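Local coordinates for polycomb protein Pcl (Drosophila melanogaster, PDB 5OQD) that binds DNA, probably through its winged-helix domain, and serves the Polycomb Esc/E(z) complex, which methylates histone H3 and represses homeotic genes in the early embryo, at residues L114-R126 with L138-L151. Numbering follows the deposited sequence.
Sequences LLNDIWPFILEQR and LPETALMERLKQTL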
loop_
_atom_site.group_PDB
_atom_site.type_symbol
_atom_site.label_atom_id
_atom_site.label_comp_id
_atom_site.label_asym_id
_atom_site.label_seq_id
_atom_site.Cartn_x
_atom_site.Cartn_y
_atom_site.Cartn_z
ATOM N N LEU B 114 11.042 -5.213 16.229
ATOM C CA LEU B 114 9.639 -4.819 16.295
ATOM C C LEU B 114 9.439 -3.573 17.151
ATOM O O LEU B 114 8.836 -2.603 16.703
ATOM C CB LEU B 114 8.784 -5.965 16.836
ATOM C CG LEU B 114 7.295 -5.661 17.015
ATOM C CD1 LEU B 114 6.676 -5.195 15.706
ATOM C CD2 LEU B 114 6.555 -6.874 17.559
ATOM N N LEU B 115 9.960 -3.602 18.375
ATOM C CA LEU B 115 9.806 -2.488 19.305
ATOM C C LEU B 115 10.619 -1.262 18.901
ATOM O O LEU B 115 10.151 -0.131 19.028
ATOM C CB LEU B 115 10.204 -2.916 20.721
ATOM C CG LEU B 115 10.171 -1.848 21.817
ATOM C CD1 LEU B 115 8.754 -1.330 22.020
ATOM C CD2 LEU B 115 10.751 -2.382 23.118
ATOM N N ASN B 116 11.834 -1.490 18.414
ATOM C CA ASN B 116 12.767 -0.401 18.144
ATOM C C ASN B 116 12.579 0.275 16.787
ATOM O O ASN B 116 12.751 1.487 16.665
ATOM C CB ASN B 116 14.206 -0.909 18.253
ATOM C CG ASN B 116 14.541 -1.414 19.643
ATOM O OD1 ASN B 116 13.906 -1.030 20.626
ATOM N ND2 ASN B 116 15.546 -2.278 19.733
ATOM N N ASP B 117 12.231 -0.505 15.770
ATOM C CA ASP B 117 12.175 0.019 14.410
ATOM C C ASP B 117 10.825 0.012 13.695
ATOM O O ASP B 117 10.555 0.868 12.854
ATOM C CB ASP B 117 13.055 -0.828 13.488
ATOM C CG ASP B 117 14.462 -1.002 14.027
ATOM O OD1 ASP B 117 14.931 -0.109 14.764
ATOM O OD2 ASP B 117 15.097 -2.030 13.714
ATOM N N ILE B 118 9.982 -0.959 14.033
ATOM C CA ILE B 118 8.697 -1.123 13.363
ATOM C C ILE B 118 7.669 -0.361 14.192
ATOM O O ILE B 118 6.865 0.400 13.652
ATOM C CB ILE B 118 8.244 -2.588 13.237
ATOM C CG1 ILE B 118 9.326 -3.423 12.550
ATOM C CG2 ILE B 118 6.926 -2.680 12.481
ATOM C CD1 ILE B 118 8.998 -4.896 12.468
ATOM N N TRP B 119 7.700 -0.576 15.504
ATOM C CA TRP B 119 6.761 0.053 16.432
ATOM C C TRP B 119 6.727 1.588 16.353
ATOM O O TRP B 119 5.641 2.165 16.292
ATOM C CB TRP B 119 7.077 -0.395 17.865
ATOM C CG TRP B 119 6.177 0.165 18.920
ATOM C CD1 TRP B 119 6.524 1.030 19.916
ATOM C CD2 TRP B 119 4.783 -0.112 19.093
ATOM N NE1 TRP B 119 5.432 1.310 20.700
ATOM C CE2 TRP B 119 4.350 0.624 20.216
ATOM C CE3 TRP B 119 3.859 -0.906 18.410
ATOM C CZ2 TRP B 119 3.032 0.589 20.667
ATOM C CZ3 TRP B 119 2.552 -0.941 18.861
ATOM C CH2 TRP B 119 2.151 -0.197 19.979
ATOM N N PRO B 120 7.879 2.235 16.372
ATOM C CA PRO B 120 7.895 3.695 16.320
ATOM C C PRO B 120 7.319 4.208 15.016
ATOM O O PRO B 120 6.527 5.145 15.016
ATOM C CB PRO B 120 9.382 4.024 16.390
ATOM C CG PRO B 120 9.986 2.869 17.104
ATOM C CD PRO B 120 9.208 1.675 16.656
ATOM N N PHE B 121 7.700 3.573 13.918
ATOM C CA PHE B 121 7.341 4.050 12.596
ATOM C C PHE B 121 5.839 4.042 12.360
ATOM O O PHE B 121 5.284 4.997 11.840
ATOM C CB PHE B 121 8.047 3.201 11.547
ATOM C CG PHE B 121 7.591 3.461 10.147
ATOM C CD1 PHE B 121 8.419 4.095 9.245
ATOM C CD2 PHE B 121 6.342 3.058 9.728
ATOM C CE1 PHE B 121 8.008 4.330 7.954
ATOM C CE2 PHE B 121 5.921 3.292 8.439
ATOM C CZ PHE B 121 6.757 3.928 7.550
ATOM N N ILE B 122 5.180 2.971 12.772
ATOM C CA ILE B 122 3.737 2.874 12.649
ATOM C C ILE B 122 3.082 3.941 13.503
ATOM O O ILE B 122 2.091 4.548 13.117
ATOM C CB ILE B 122 3.227 1.493 13.081
ATOM C CG1 ILE B 122 3.746 0.418 12.134
ATOM C CG2 ILE B 122 1.711 1.469 13.108
ATOM C CD1 ILE B 122 3.195 -0.955 12.421
ATOM N N LEU B 123 3.647 4.158 14.681
ATOM C CA LEU B 123 3.132 5.162 15.586
ATOM C C LEU B 123 3.249 6.535 14.944
ATOM O O LEU B 123 2.353 7.363 15.067
ATOM C CB LEU B 123 3.873 5.111 16.917
ATOM C CG LEU B 123 3.538 3.890 17.773
ATOM C CD1 LEU B 123 4.515 3.739 18.922
ATOM C CD2 LEU B 123 2.115 3.965 18.291
ATOM N N GLU B 124 4.354 6.771 14.249
ATOM C CA GLU B 124 4.538 8.038 13.565
ATOM C C GLU B 124 3.487 8.238 12.491
ATOM O O GLU B 124 2.933 9.321 12.351
ATOM C CB GLU B 124 5.918 8.098 12.922
ATOM C CG GLU B 124 7.066 8.187 13.910
ATOM C CD GLU B 124 8.419 8.073 13.241
ATOM O OE1 GLU B 124 8.483 8.217 12.005
ATOM O OE2 GLU B 124 9.419 7.838 13.950
ATOM N N GLN B 125 3.204 7.186 11.737
ATOM C CA GLN B 125 2.327 7.300 10.582
ATOM C C GLN B 125 0.882 6.899 10.815
ATOM O O GLN B 125 0.090 6.890 9.886
ATOM C CB GLN B 125 2.894 6.517 9.404
ATOM C CG GLN B 125 4.197 7.086 8.877
ATOM C CD GLN B 125 4.044 8.510 8.395
ATOM O OE1 GLN B 125 3.046 8.861 7.772
ATOM N NE2 GLN B 125 5.039 9.340 8.675
ATOM N N ARG B 126 0.534 6.583 12.048
ATOM C CA ARG B 126 -0.782 6.049 12.319
ATOM C C ARG B 126 -1.835 7.063 11.911
ATOM O O ARG B 126 -2.866 6.710 11.355
ATOM C CB ARG B 126 -0.907 5.708 13.799
ATOM C CG ARG B 126 -2.331 5.535 14.281
ATOM C CD ARG B 126 -2.495 4.208 14.994
ATOM N NE ARG B 126 -1.837 4.204 16.291
ATOM C CZ ARG B 126 -2.464 3.963 17.433
ATOM N NH1 ARG B 126 -3.763 3.712 17.433
ATOM N NH2 ARG B 126 -1.794 3.976 18.572
ATOM N N LEU B 138 -6.696 2.721 18.792
ATOM C CA LEU B 138 -6.497 1.503 19.566
ATOM C C LEU B 138 -5.347 1.653 20.558
ATOM O O LEU B 138 -4.282 2.160 20.203
ATOM C CB LEU B 138 -6.235 0.316 18.635
ATOM C CG LEU B 138 -6.477 -1.076 19.221
ATOM C CD1 LEU B 138 -7.960 -1.291 19.487
ATOM C CD2 LEU B 138 -5.930 -2.157 18.304
ATOM N N PRO B 139 -5.564 1.215 21.810
ATOM C CA PRO B 139 -4.537 1.207 22.860
ATOM C C PRO B 139 -3.256 0.502 22.418
ATOM O O PRO B 139 -3.315 -0.432 21.618
ATOM C CB PRO B 139 -5.214 0.447 24.001
ATOM C CG PRO B 139 -6.660 0.726 23.813
ATOM C CD PRO B 139 -6.874 0.778 22.323
ATOM N N GLU B 140 -2.116 0.945 22.940
ATOM C CA GLU B 140 -0.818 0.484 22.456
ATOM C C GLU B 140 -0.519 -0.974 22.796
ATOM O O GLU B 140 0.074 -1.688 21.986
ATOM C CB GLU B 140 0.292 1.384 23.003
ATOM C CG GLU B 140 0.188 2.829 22.546
ATOM C CD GLU B 140 1.441 3.628 22.840
ATOM O OE1 GLU B 140 2.403 3.044 23.383
ATOM O OE2 GLU B 140 1.464 4.837 22.525
ATOM N N THR B 141 -0.919 -1.415 23.985
ATOM C CA THR B 141 -0.719 -2.806 24.377
ATOM C C THR B 141 -1.550 -3.738 23.500
ATOM O O THR B 141 -1.069 -4.781 23.058
ATOM C CB THR B 141 -1.080 -3.042 25.856
ATOM O OG1 THR B 141 -2.370 -2.485 26.135
ATOM C CG2 THR B 141 -0.046 -2.396 26.769
ATOM N N ALA B 142 -2.797 -3.351 23.252
ATOM C CA ALA B 142 -3.685 -4.119 22.388
ATOM C C ALA B 142 -3.190 -4.073 20.949
ATOM O O ALA B 142 -3.394 -5.009 20.175
ATOM C CB ALA B 142 -5.108 -3.591 22.481
ATOM N N LEU B 143 -2.535 -2.971 20.604
ATOM C CA LEU B 143 -1.969 -2.784 19.275
ATOM C C LEU B 143 -0.760 -3.684 19.063
ATOM O O LEU B 143 -0.574 -4.241 17.982
ATOM C CB LEU B 143 -1.578 -1.320 19.062
ATOM C CG LEU B 143 -0.875 -0.980 17.746
ATOM C CD1 LEU B 143 -1.680 -1.465 16.547
ATOM C CD2 LEU B 143 -0.624 0.515 17.655
ATOM N N MET B 144 0.061 -3.818 20.101
ATOM C CA MET B 144 1.252 -4.660 20.041
ATOM C C MET B 144 0.899 -6.120 19.775
ATOM O O MET B 144 1.484 -6.758 18.898
ATOM C CB MET B 144 2.053 -4.548 21.340
ATOM C CG MET B 144 3.124 -3.477 21.321
ATOM S SD MET B 144 4.404 -3.833 20.106
ATOM C CE MET B 144 4.869 -5.493 20.593
ATOM N N GLU B 145 -0.057 -6.641 20.538
ATOM C CA GLU B 145 -0.481 -8.028 20.398
ATOM C C GLU B 145 -1.132 -8.273 19.043
ATOM O O GLU B 145 -0.955 -9.330 18.442
ATOM C CB GLU B 145 -1.450 -8.410 21.520
ATOM C CG GLU B 145 -0.870 -8.267 22.919
ATOM C CD GLU B 145 0.330 -9.166 23.154
ATOM O OE1 GLU B 145 0.420 -10.235 22.511
ATOM O OE2 GLU B 145 1.190 -8.801 23.982
ATOM N N ARG B 146 -1.889 -7.289 18.571
ATOM C CA ARG B 146 -2.529 -7.375 17.265
ATOM C C ARG B 146 -1.483 -7.423 16.153
ATOM O O ARG B 146 -1.641 -8.157 15.177
ATOM C CB ARG B 146 -3.485 -6.197 17.053
ATOM C CG ARG B 146 -4.091 -6.123 15.660
ATOM C CD ARG B 146 -4.806 -7.414 15.287
ATOM N NE ARG B 146 -6.047 -7.597 16.032
ATOM C CZ ARG B 146 -6.774 -8.708 16.006
ATOM N NH1 ARG B 146 -6.378 -9.744 15.278
ATOM N NH2 ARG B 146 -7.894 -8.789 16.711
ATOM N N LEU B 147 -0.412 -6.652 16.312
ATOM C CA LEU B 147 0.663 -6.627 15.325
ATOM C C LEU B 147 1.488 -7.909 15.363
ATOM O O LEU B 147 1.915 -8.411 14.323
ATOM C CB LEU B 147 1.573 -5.418 15.546
ATOM C CG LEU B 147 0.992 -4.050 15.185
ATOM C CD1 LEU B 147 2.027 -2.953 15.392
ATOM C CD2 LEU B 147 0.477 -4.045 13.754
ATOM N N LYS B 148 1.716 -8.427 16.567
ATOM C CA LYS B 148 2.444 -9.682 16.737
ATOM C C LYS B 148 1.723 -10.829 16.043
ATOM O O LYS B 148 2.343 -11.646 15.363
ATOM C CB LYS B 148 2.629 -10.010 18.222
ATOM C CG LYS B 148 3.764 -9.263 18.903
ATOM C CD LYS B 148 3.881 -9.680 20.361
ATOM C CE LYS B 148 5.103 -9.066 21.022
ATOM N NZ LYS B 148 5.151 -9.368 22.481
ATOM N N GLN B 149 0.407 -10.881 16.219
ATOM C CA GLN B 149 -0.399 -11.952 15.651
ATOM C C GLN B 149 -0.497 -11.839 14.133
ATOM O O GLN B 149 -0.463 -12.849 13.428
ATOM C CB GLN B 149 -1.798 -11.953 16.266
ATOM C CG GLN B 149 -2.647 -13.136 15.848
ATOM C CD GLN B 149 -1.958 -14.460 16.110
ATOM O OE1 GLN B 149 -1.292 -14.638 17.129
ATOM N NE2 GLN B 149 -2.107 -15.397 15.182
ATOM N N THR B 150 -0.617 -10.610 13.639
ATOM C CA THR B 150 -0.699 -10.358 12.202
ATOM C C THR B 150 0.545 -10.875 11.487
ATOM O O THR B 150 0.454 -11.504 10.432
ATOM C CB THR B 150 -0.871 -8.852 11.901
ATOM O OG1 THR B 150 -2.025 -8.357 12.589
ATOM C CG2 THR B 150 -1.032 -8.617 10.410
ATOM N N LEU B 151 1.705 -10.606 12.077
ATOM C CA LEU B 151 2.978 -11.064 11.530
ATOM C C LEU B 151 3.062 -12.588 11.526
ATOM O O LEU B 151 3.743 -13.176 10.686
ATOM C CB LEU B 151 4.144 -10.470 12.324
ATOM C CG LEU B 151 4.360 -8.964 12.156
ATOM C CD1 LEU B 151 5.176 -8.393 13.302
ATOM C CD2 LEU B 151 5.036 -8.669 10.827
#
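Trp119 reaches across from helix 114-125 and pushes its six-membered ring as a knob into a hole formed by Glu140, Leu143, Met144 and Leu147. A chi1 of -179° sets CG opposite the Trp119 backbone N and sends the indole toward helix 140-153. Met144 lies over one face, its SD 3.8 Å from the centroid of the Trp119 six-membered ring in a Met-aromatic contact and its CG adding a CH-pi contact; Leu123 CD1 covers the opposite face. The benzo end is held closely too, with Trp119 CZ3 3.6 Å from Leu143 CG and Trp119 CH2 3.3 Å from Glu140 O. Further along, apolar contacts meet tip to tip: Ile122 CD1 and Leu147 CD1 at 3.8 Å, Leu114 CD2 and Met144 CE at 3.7 Å. Leu96 and Trp92 of helix 92-104 back Ile122 and Leu143.

The solvent side is looser. Glu140 crosses the indole at about a right angle, bringing CB and OE1 to Trp119 CZ2, and Lys148 gives Leu114 only its CG. Arg126 NH1 donates to a lone pair of Leu138 O (3.2 Å, 144° at the hydrogen), NH2 adds a weak second bond, and Leu143 CD2 sits over one guanidinium face. A leucine in place of Arg126 would probably leave Leu138 O without both N-H groups.

Two helices crossing at 115°, packed with a third beside a small antiparallel sheet, fit the helical core of a winged-helix domain.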